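Side-chain contacts in EscN (Escherichia coli O127:H6, PDB 2OBL), which forms part of a type III secretion system and has a P-loop NTPase-type core related to the ATP synthase alpha and beta subunits: residues Leu57-Ile62 and His255-Asp260; Val128-Thr133 and Met142-Thr147; Met90-Ala95 and Asn113-Leu118. The protein carries 1 engineered substitution. One frame throughout, in Å; residues are numbered along the deposited sequence. Where two conformers were deposited one is given.

From the N terminus, residues 57-62 open the longest excursion, which closes as contact 1 at 255-260, tying helix 60-65 to the loop before strand 265-266. Contacts 2 and 3 fall within that excursion. Contact 3 closes first, joining the end of helix 84-94 to the end region of helix 109-116 with strand 99-105 between them in sequence. The chain then enters strand 127-132 and folds helix 138-156 against it as contact 2, so these two follow in series. Contacts 1 and 3 touch, Leu57 CD2 to Ile91 CG2 at 3.9 Å; contacts 2 and 3 meet through Leu129 CD1 and Leu116 CD2 at 4.1 Å. The centres of contacts 1 and 2 lie about 26 Å apart.

Contact 1 of 3, residues Leu57-Ile62 and His255-Asp260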
loop_
_atom_site.group_PDB
_atom_site.type_symbol
_atom_site.label_atom_id
_atom_site.label_comp_id
_atom_site.label_asym_id
_atom_site.label_seq_id
_atom_site.Cartn_x
_atom_site.Cartn_y
_atom_site.Cartn_z
ATOM N N LEU A 57 1.056 10.346 -1.639
ATOM C CA LEU A 57 1.216 9.543 -0.422
ATOM C C LEU A 57 1.935 10.298 0.700
ATOM O O LEU A 57 1.835 9.935 1.875
ATOM C CB LEU A 57 1.999 8.258 -0.733
ATOM C CG LEU A 57 1.353 7.237 -1.672
ATOM C CD1 LEU A 57 2.142 5.928 -1.639
ATOM C CD2 LEU A 57 -0.086 6.979 -1.297
ATOM N N GLY A 58 2.691 11.321 0.328
ATOM C CA GLY A 58 3.530 12.026 1.287
ATOM C C GLY A 58 4.786 11.225 1.588
ATOM O O GLY A 58 5.330 11.294 2.696
ATOM N N VAL A 59 5.225 10.436 0.609
ATOM C CA VAL A 59 6.471 9.690 0.692
ATOM C C VAL A 59 7.284 10.077 -0.536
ATOM O O VAL A 59 6.891 9.776 -1.666
ATOM C CB VAL A 59 6.228 8.153 0.695
ATOM C CG1 VAL A 59 7.551 7.400 0.756
ATOM C CG2 VAL A 59 5.342 7.751 1.863
ATOM N N ARG A 60 8.399 10.769 -0.318
ATOM C CA ARG A 60 9.185 11.316 -1.432
ATOM C C ARG A 60 9.588 10.294 -2.476
ATOM O O ARG A 60 9.469 10.546 -3.665
ATOM C CB ARG A 60 10.437 12.038 -0.926
ATOM C CG ARG A 60 10.133 13.354 -0.235
ATOM C CD ARG A 60 11.409 14.178 -0.055
ATOM N NE ARG A 60 12.382 13.485 0.787
ATOM C CZ ARG A 60 12.589 13.755 2.072
ATOM N NH1 ARG A 60 11.892 14.710 2.674
ATOM N NH2 ARG A 60 13.489 13.056 2.761
ATOM N N ALA A 61 10.061 9.133 -2.041
ATOM C CA ALA A 61 10.544 8.142 -2.981
ATOM C C ALA A 61 9.427 7.730 -3.931
ATOM O O ALA A 61 9.660 7.555 -5.124
ATOM C CB ALA A 61 11.074 6.943 -2.246
ATOM N N ILE A 62 8.218 7.579 -3.397
ATOM C CA ILE A 62 7.083 7.105 -4.202
ATOM C C ILE A 62 6.471 8.230 -5.025
ATOM O O ILE A 62 6.336 8.123 -6.245
ATOM C CB ILE A 62 6.000 6.430 -3.332
ATOM C CG1 ILE A 62 6.591 5.225 -2.590
ATOM C CG2 ILE A 62 4.816 5.965 -4.208
ATOM C CD1 ILE A 62 5.669 4.649 -1.507
ATOM N N HIS A 255 18.399 2.202 5.803
ATOM C CA HIS A 255 17.883 3.007 4.709
ATOM C C HIS A 255 16.362 2.862 4.703
ATOM O O HIS A 255 15.830 1.844 4.264
ATOM C CB HIS A 255 18.501 2.504 3.403
ATOM C CG HIS A 255 17.962 3.155 2.166
ATOM N ND1 HIS A 255 18.777 3.766 1.239
ATOM C CD2 HIS A 255 16.700 3.247 1.677
ATOM C CE1 HIS A 255 18.037 4.233 0.247
ATOM N NE2 HIS A 255 16.775 3.931 0.488
ATOM N N PHE A 256 15.672 3.876 5.221
ATOM C CA PHE A 256 14.207 3.846 5.338
ATOM C C PHE A 256 13.515 5.082 4.763
ATOM O O PHE A 256 13.995 6.208 4.970
ATOM C CB PHE A 256 13.796 3.706 6.803
ATOM C CG PHE A 256 14.251 2.428 7.444
ATOM C CD1 PHE A 256 13.636 1.228 7.135
ATOM C CD2 PHE A 256 15.277 2.436 8.371
ATOM C CE1 PHE A 256 14.055 0.045 7.741
ATOM C CE2 PHE A 256 15.703 1.262 8.982
ATOM C CZ PHE A 256 15.092 0.074 8.672
ATOM N N PRO A 257 12.368 4.893 4.074
ATOM C CA PRO A 257 11.722 3.605 3.730
ATOM C C PRO A 257 12.635 2.703 2.908
ATOM O O PRO A 257 13.354 3.202 2.051
ATOM C CB PRO A 257 10.525 4.035 2.869
ATOM C CG PRO A 257 10.222 5.446 3.339
ATOM C CD PRO A 257 11.582 6.042 3.583
ATOM N N ALA A 258 12.590 1.385 3.143
ATOM C CA ALA A 258 13.550 0.458 2.546
ATOM C C ALA A 258 13.120 0.026 1.148
ATOM O O ALA A 258 13.163 -1.160 0.813
ATOM C CB ALA A 258 13.750 -0.760 3.443
ATOM N N ILE A 259 12.727 1.001 0.339
ATOM C CA ILE A 259 12.172 0.729 -0.972
ATOM C C ILE A 259 13.279 0.512 -2.002
ATOM O O ILE A 259 14.115 1.388 -2.231
ATOM C CB ILE A 259 11.271 1.883 -1.457
ATOM C CG1 ILE A 259 10.103 2.123 -0.486
ATOM C CG2 ILE A 259 10.779 1.585 -2.854
ATOM C CD1 ILE A 259 9.389 3.487 -0.708
ATOM N N ASP A 260 13.277 -0.651 -2.633
ATOM C CA ASP A 260 14.200 -0.885 -3.734
ATOM C C ASP A 260 13.572 -0.311 -4.988
ATOM O O ASP A 260 12.608 -0.861 -5.515
ATOM C CB ASP A 260 14.460 -2.383 -3.902
ATOM C CG ASP A 260 15.538 -2.678 -4.938
ATOM O OD1 ASP A 260 15.394 -2.235 -6.093
ATOM O OD2 ASP A 260 16.523 -3.363 -4.591
#
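Ile259 and Ile62 make the tightest approach between 57-62 and 255-260, and all the contacts across this interface are apolar. The delta methyl of Ile259 does most of the work: CD1 lies 3.8 Å from Ile62 CG1 and 4.0 Å from Ile62 CD1, while Ala61 CB stands 4.1 Å from the same Ile259 CD1. In Ile259 CG1 is turned away from its own carbonyl carbon (chi1 -59°) and the chain beyond it is extended (chi2 165°), which carries CD1 out to the first turn of helix 60-65. There the two isoleucine side chains cross at about a right angle. A second, looser apolar pair is Val59 CG1 with Pro257 CG, 4.2 Å apart, the side chains running past each other in opposite directions. All five residues are buried, and the two segments bury 134 Å² between them.

Hydrogen bonding is confined to each segment and to its surroundings. Weak bonds from Ile62 N to Val59 O (3.1 Å) and from Ile259 N to Pro257 O (2.9 Å) accompany the turns of the two backbones; Val59 is the N-cap residue, and Ala258 is the centre of an inverse gamma turn. The peptide bond before Pro257 is cis, which turns the chain just before the apolar side chains of Pro257 and Ile259.

Helix 84-94 supplies a shared third surface, since Leu87 packs on both Val59 and Pro257. The interface thus joins helix 60-65 to the loop between helix 248-251 and strand 265-266, beside the probable P-loop (Walker A) region of an ATP synthase alpha/beta-type nucleotide-binding fold.

Contact 2 of 3, residues Val128-Thr133 and Met142-Thr147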
loop_
_atom_site.group_PDB
_atom_site.type_symbol
_atom_site.label_atom_id
_atom_site.label_comp_id
_atom_site.label_asym_id
_atom_site.label_seq_id
_atom_site.Cartn_x
_atom_site.Cartn_y
_atom_site.Cartn_z
ATOM N N VAL A 128 -11.613 4.411 9.208
ATOM C CA VAL A 128 -12.382 3.282 9.716
ATOM C C VAL A 128 -11.409 2.121 9.880
ATOM O O VAL A 128 -10.683 1.767 8.947
ATOM C CB VAL A 128 -13.527 2.880 8.761
ATOM C CG1 VAL A 128 -14.368 1.778 9.401
ATOM C CG2 VAL A 128 -14.401 4.085 8.436
ATOM N N LEU A 129 -11.364 1.548 11.078
ATOM C CA LEU A 129 -10.354 0.547 11.408
ATOM C C LEU A 129 -10.991 -0.830 11.523
ATOM O O LEU A 129 -11.583 -1.155 12.553
ATOM C CB LEU A 129 -9.686 0.919 12.735
ATOM C CG LEU A 129 -9.111 2.336 12.792
ATOM C CD1 LEU A 129 -8.753 2.716 14.227
ATOM C CD2 LEU A 129 -7.894 2.432 11.908
ATOM N N VAL A 130 -10.902 -1.624 10.453
ATOM C CA VAL A 130 -11.411 -2.986 10.470
ATOM C C VAL A 130 -10.289 -3.890 10.976
ATOM O O VAL A 130 -9.256 -4.050 10.327
ATOM C CB VAL A 130 -11.870 -3.446 9.079
ATOM C CG1 VAL A 130 -12.373 -4.904 9.145
ATOM C CG2 VAL A 130 -12.946 -2.501 8.530
ATOM N N VAL A 131 -10.473 -4.442 12.169
ATOM C CA VAL A 131 -9.397 -5.201 12.796
ATOM C C VAL A 131 -9.839 -6.607 13.138
ATOM O O VAL A 131 -10.842 -6.809 13.840
ATOM C CB VAL A 131 -8.913 -4.504 14.084
ATOM C CG1 VAL A 131 -7.835 -5.350 14.789
ATOM C CG2 VAL A 131 -8.435 -3.088 13.776
ATOM N N THR A 132 -9.087 -7.591 12.642
ATOM C CA THR A 132 -9.326 -8.989 12.994
ATOM C C THR A 132 -8.005 -9.676 13.281
ATOM O O THR A 132 -7.248 -9.992 12.353
ATOM C CB THR A 132 -10.088 -9.757 11.885
ATOM O OG1 THR A 132 -9.392 -9.638 10.634
ATOM C CG2 THR A 132 -11.490 -9.199 11.732
ATOM N N THR A 133 -7.729 -9.896 14.558
ATOM C CA THR A 133 -6.461 -10.474 14.963
ATOM C C THR A 133 -6.388 -11.978 14.729
ATOM O O THR A 133 -7.388 -12.619 14.367
ATOM C CB THR A 133 -6.166 -10.161 16.428
ATOM O OG1 THR A 133 -7.264 -10.618 17.213
ATOM C CG2 THR A 133 -6.020 -8.660 16.609
ATOM N N MET A 142 -11.298 -13.668 6.970
ATOM C CA MET A 142 -11.607 -13.575 5.549
ATOM C C MET A 142 -12.608 -12.452 5.269
ATOM O O MET A 142 -12.426 -11.659 4.340
ATOM C CB MET A 142 -12.169 -14.894 5.040
ATOM C CG MET A 142 -12.638 -14.826 3.601
ATOM S SD MET A 142 -13.388 -16.373 3.122
ATOM C CE MET A 142 -13.536 -16.122 1.350
ATOM N N LYS A 143 -13.675 -12.386 6.067
ATOM C CA LYS A 143 -14.734 -11.400 5.807
ATOM C C LYS A 143 -14.240 -9.965 5.965
ATOM O O LYS A 143 -14.765 -9.038 5.329
ATOM C CB LYS A 143 -15.971 -11.669 6.688
ATOM C CG LYS A 143 -16.822 -12.851 6.205
ATOM C CD LYS A 143 -17.859 -13.271 7.251
ATOM C CE LYS A 143 -18.813 -14.335 6.691
ATOM N NZ LYS A 143 -20.083 -14.418 7.503
ATOM N N ALA A 144 -13.208 -9.774 6.788
ATOM C CA ALA A 144 -12.681 -8.420 7.030
ATOM C C ALA A 144 -12.303 -7.709 5.737
ATOM O O ALA A 144 -12.489 -6.511 5.619
ATOM C CB ALA A 144 -11.484 -8.444 7.986
ATOM N N ALA A 145 -11.761 -8.452 4.772
ATOM C CA ALA A 145 -11.360 -7.870 3.511
ATOM C C ALA A 145 -12.579 -7.308 2.754
ATOM O O ALA A 145 -12.508 -6.245 2.133
ATOM C CB ALA A 145 -10.661 -8.911 2.661
ATOM N N PHE A 146 -13.677 -8.045 2.793
ATOM C CA PHE A 146 -14.903 -7.630 2.105
ATOM C C PHE A 146 -15.580 -6.505 2.867
ATOM O O PHE A 146 -16.059 -5.549 2.273
ATOM C CB PHE A 146 -15.841 -8.824 1.934
ATOM C CG PHE A 146 -15.304 -9.877 1.011
ATOM C CD1 PHE A 146 -15.648 -9.869 -0.338
ATOM C CD2 PHE A 146 -14.456 -10.877 1.485
ATOM C CE1 PHE A 146 -15.148 -10.834 -1.212
ATOM C CE2 PHE A 146 -13.941 -11.839 0.623
ATOM C CZ PHE A 146 -14.289 -11.820 -0.726
ATOM N N THR A 147 -15.607 -6.611 4.189
ATOM C CA THR A 147 -16.163 -5.545 5.024
ATOM C C THR A 147 -15.467 -4.211 4.758
ATOM O O THR A 147 -16.118 -3.185 4.515
ATOM C CB THR A 147 -16.018 -5.907 6.505
ATOM O OG1 THR A 147 -16.913 -6.987 6.808
ATOM C CG2 THR A 147 -16.307 -4.701 7.399
#
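Thr147 N donates a 2.8 Å hydrogen bond to Lys143 O, one turn back in helix 138-156; on the same residue, Thr147 CG2 lies 4.2 Å from Val130 CG2. The pairing belongs to a beta-alpha-beta crossover: strand 127-132 runs into helix 138-156, which leads on to strand 161-167, parallel to the first and separated from it by strand 99-105. Segment axes support this reading, with the strand and helix directions 170° apart, almost antiparallel, and 8.6 Å between them at closest approach.

Val130 and Ala144 carry the interface, burying 58 and 55 Å² of the 164 Å² total. Both branches of Val130 are used. CG1 is anti to the backbone N (chi1 179°) and reaches Ala144 CB at 3.8 Å, with Ala144 O at 3.9 Å; CG2 is left to meet the threonine methyl. The small side chain of Ala144 is consistent with the helix lying close over the sheet, where Ile105 of strand 99-105 also packs on it.

Thr147 divides its two branches between different tasks: the methyl faces the strand, whereas OG1 is hydrogen-bonded to Gly18 O. Two residues up the strand from Val130, Thr132 also touches Ala144, although its placement is less certain because two conformers were deposited. In one of them, Thr132 OG1, buried and without a polar partner in the model, lies 3.6 Å from Ala144 CB.

Contact 3 of 3, residues Met90-Ala95 and Asn113-Leu118; sequences MICNGA and NEFLAL
Leu118 (35 Å²) and Cys92 (26 Å²) have the most surface buried where 90-95 meets 113-118, with Asn93 and Phe115 equal at 25 Å², and the four divide into a polar and an apolar pair. Leu118 leads, yet its direct bond is made by the main chain: Asn93 ND2 donates to Leu118 O at 2.9 Å, the one hydrogen bond across the interface. An N-H...O angle of 165° shows it to be nearly straight. The oxygen lies almost in the amide plane of Asn93, while the nitrogen stands tilted by 28° from the plane of the Leu118 carbonyl. The Leu118 side chain keeps its distance, with CB 5.0 Å from Asn93 ND2.

The other end of the same amide is also held. Asn93 OD1 is hydrogen-bonded to Thr123 OG1, so bonds at both ends should fix the rotation of the group and support the assignment of its N and O. On the second segment, Leu118 N bonds to Phe115 O at 3.0 Å.

Cys92 and Phe115 make the apolar half. The thiol sulfur approaches the rim of the ring, Cys92 SG lying 4.1 Å from Phe115 CZ and 83° off the ring normal as seen from the centroid, an edge-on sulfur-aromatic contact. CG of Phe115 is anti to the backbone N, which extends the ring from its helix toward the cysteine. An imidazole, probably from the crystallisation liquor, comes within about 4 Å of this side chain (nearest atoms), which also touches residues of the probable P-loop.

Cys92 and Phe115 both pack on Leu102, so the C-terminal part of helix 84-94 and the end region of helix 109-116 meet over strand 99-105, with Met165 of strand 161-167 also against Cys92.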
loop_
_atom_site.group_PDB
_atom_site.type_symbol
_atom_site.label_atom_id
_atom_site.label_comp_id
_atom_site.label_asym_id
_atom_site.label_seq_id
_atom_site.Cartn_x
_atom_site.Cartn_y
_atom_site.Cartn_z
ATOM N N MET A 90 3.292 6.217 7.646
ATOM C CA MET A 90 3.638 7.453 6.939
ATOM C C MET A 90 2.609 7.746 5.867
ATOM O O MET A 90 2.206 8.894 5.653
ATOM C CB MET A 90 5.003 7.313 6.281
ATOM C CG MET A 90 6.144 7.390 7.255
ATOM S SD MET A 90 7.706 7.169 6.389
ATOM C CE MET A 90 7.608 8.456 5.154
ATOM N N ILE A 91 2.186 6.689 5.187
ATOM C CA ILE A 91 1.209 6.828 4.115
ATOM C C ILE A 91 -0.146 7.295 4.653
ATOM O O ILE A 91 -0.746 8.221 4.108
ATOM C CB ILE A 91 1.054 5.514 3.286
ATOM C CG1 ILE A 91 2.339 5.228 2.489
ATOM C CG2 ILE A 91 -0.124 5.670 2.333
ATOM C CD1 ILE A 91 2.407 3.806 1.885
ATOM N N CYS A 92 -0.630 6.666 5.727
ATOM C CA CYS A 92 -1.908 7.067 6.307
ATOM C C CYS A 92 -1.878 8.530 6.741
ATOM O O CYS A 92 -2.852 9.258 6.562
ATOM C CB CYS A 92 -2.287 6.180 7.500
ATOM S SG CYS A 92 -2.757 4.486 7.079
ATOM N N ASN A 93 -0.746 8.967 7.285
ATOM C CA ASN A 93 -0.643 10.325 7.813
ATOM C C ASN A 93 -0.371 11.365 6.734
ATOM O O ASN A 93 -0.674 12.548 6.908
ATOM C CB ASN A 93 0.440 10.381 8.881
ATOM C CG ASN A 93 0.077 9.584 10.117
ATOM O OD1 ASN A 93 -1.095 9.443 10.448
ATOM N ND2 ASN A 93 1.083 9.068 10.810
ATOM N N GLY A 94 0.208 10.922 5.621
ATOM C CA GLY A 94 0.626 11.820 4.564
ATOM C C GLY A 94 -0.258 11.827 3.336
ATOM O O GLY A 94 -0.217 12.779 2.559
ATOM N N ALA A 95 -1.065 10.784 3.153
ATOM C CA ALA A 95 -1.800 10.612 1.891
ATOM C C ALA A 95 -2.906 11.641 1.679
ATOM O O ALA A 95 -3.555 12.099 2.634
ATOM C CB ALA A 95 -2.361 9.195 1.766
ATOM N N ASN A 113 -1.641 -2.734 17.993
ATOM C CA ASN A 113 -1.476 -1.539 18.800
ATOM C C ASN A 113 -0.239 -0.731 18.399
ATOM O O ASN A 113 -0.266 0.500 18.426
ATOM C CB ASN A 113 -1.532 -1.869 20.296
ATOM C CG ASN A 113 -2.916 -2.321 20.722
ATOM O OD1 ASN A 113 -3.072 -3.128 21.633
ATOM N ND2 ASN A 113 -3.936 -1.815 20.033
ATOM N N GLU A 114 0.818 -1.419 17.973
ATOM C CA GLU A 114 2.023 -0.734 17.505
ATOM C C GLU A 114 1.778 0.074 16.232
ATOM O O GLU A 114 2.338 1.163 16.047
ATOM C CB GLU A 114 3.190 -1.719 17.349
ATOM C CG GLU A 114 3.735 -2.172 18.709
ATOM C CD GLU A 114 4.827 -3.228 18.619
ATOM O OE1 GLU A 114 5.222 -3.608 17.494
ATOM O OE2 GLU A 114 5.289 -3.678 19.688
ATOM N N PHE A 115 0.931 -0.452 15.351
ATOM C CA PHE A 115 0.529 0.307 14.181
ATOM C C PHE A 115 -0.385 1.470 14.528
ATOM O O PHE A 115 -0.190 2.585 14.040
ATOM C CB PHE A 115 -0.170 -0.572 13.138
ATOM C CG PHE A 115 -0.699 0.213 11.974
ATOM C CD1 PHE A 115 0.171 0.800 11.057
ATOM C CD2 PHE A 115 -2.065 0.393 11.812
ATOM C CE1 PHE A 115 -0.331 1.549 9.992
ATOM C CE2 PHE A 115 -2.571 1.125 10.764
ATOM C CZ PHE A 115 -1.700 1.707 9.848
ATOM N N LEU A 116 -1.399 1.209 15.354
ATOM C CA LEU A 116 -2.355 2.251 15.712
ATOM C C LEU A 116 -1.670 3.429 16.396
ATOM O O LEU A 116 -2.063 4.586 16.235
ATOM C CB LEU A 116 -3.475 1.683 16.589
ATOM C CG LEU A 116 -4.392 0.650 15.918
ATOM C CD1 LEU A 116 -5.514 0.288 16.877
ATOM C CD2 LEU A 116 -4.953 1.150 14.576
ATOM N N ALA A 117 -0.627 3.134 17.164
ATOM C CA ALA A 117 0.122 4.192 17.835
ATOM C C ALA A 117 0.751 5.202 16.865
ATOM O O ALA A 117 1.006 6.339 17.243
ATOM C CB ALA A 117 1.178 3.583 18.759
ATOM N N LEU A 118 0.985 4.796 15.616
ATOM C CA LEU A 118 1.581 5.689 14.608
ATOM C C LEU A 118 0.597 6.747 14.103
ATOM O O LEU A 118 0.984 7.687 13.403
ATOM C CB LEU A 118 2.093 4.876 13.403
ATOM C CG LEU A 118 3.042 3.723 13.725
ATOM C CD1 LEU A 118 3.365 2.923 12.482
ATOM C CD2 LEU A 118 4.342 4.252 14.345
#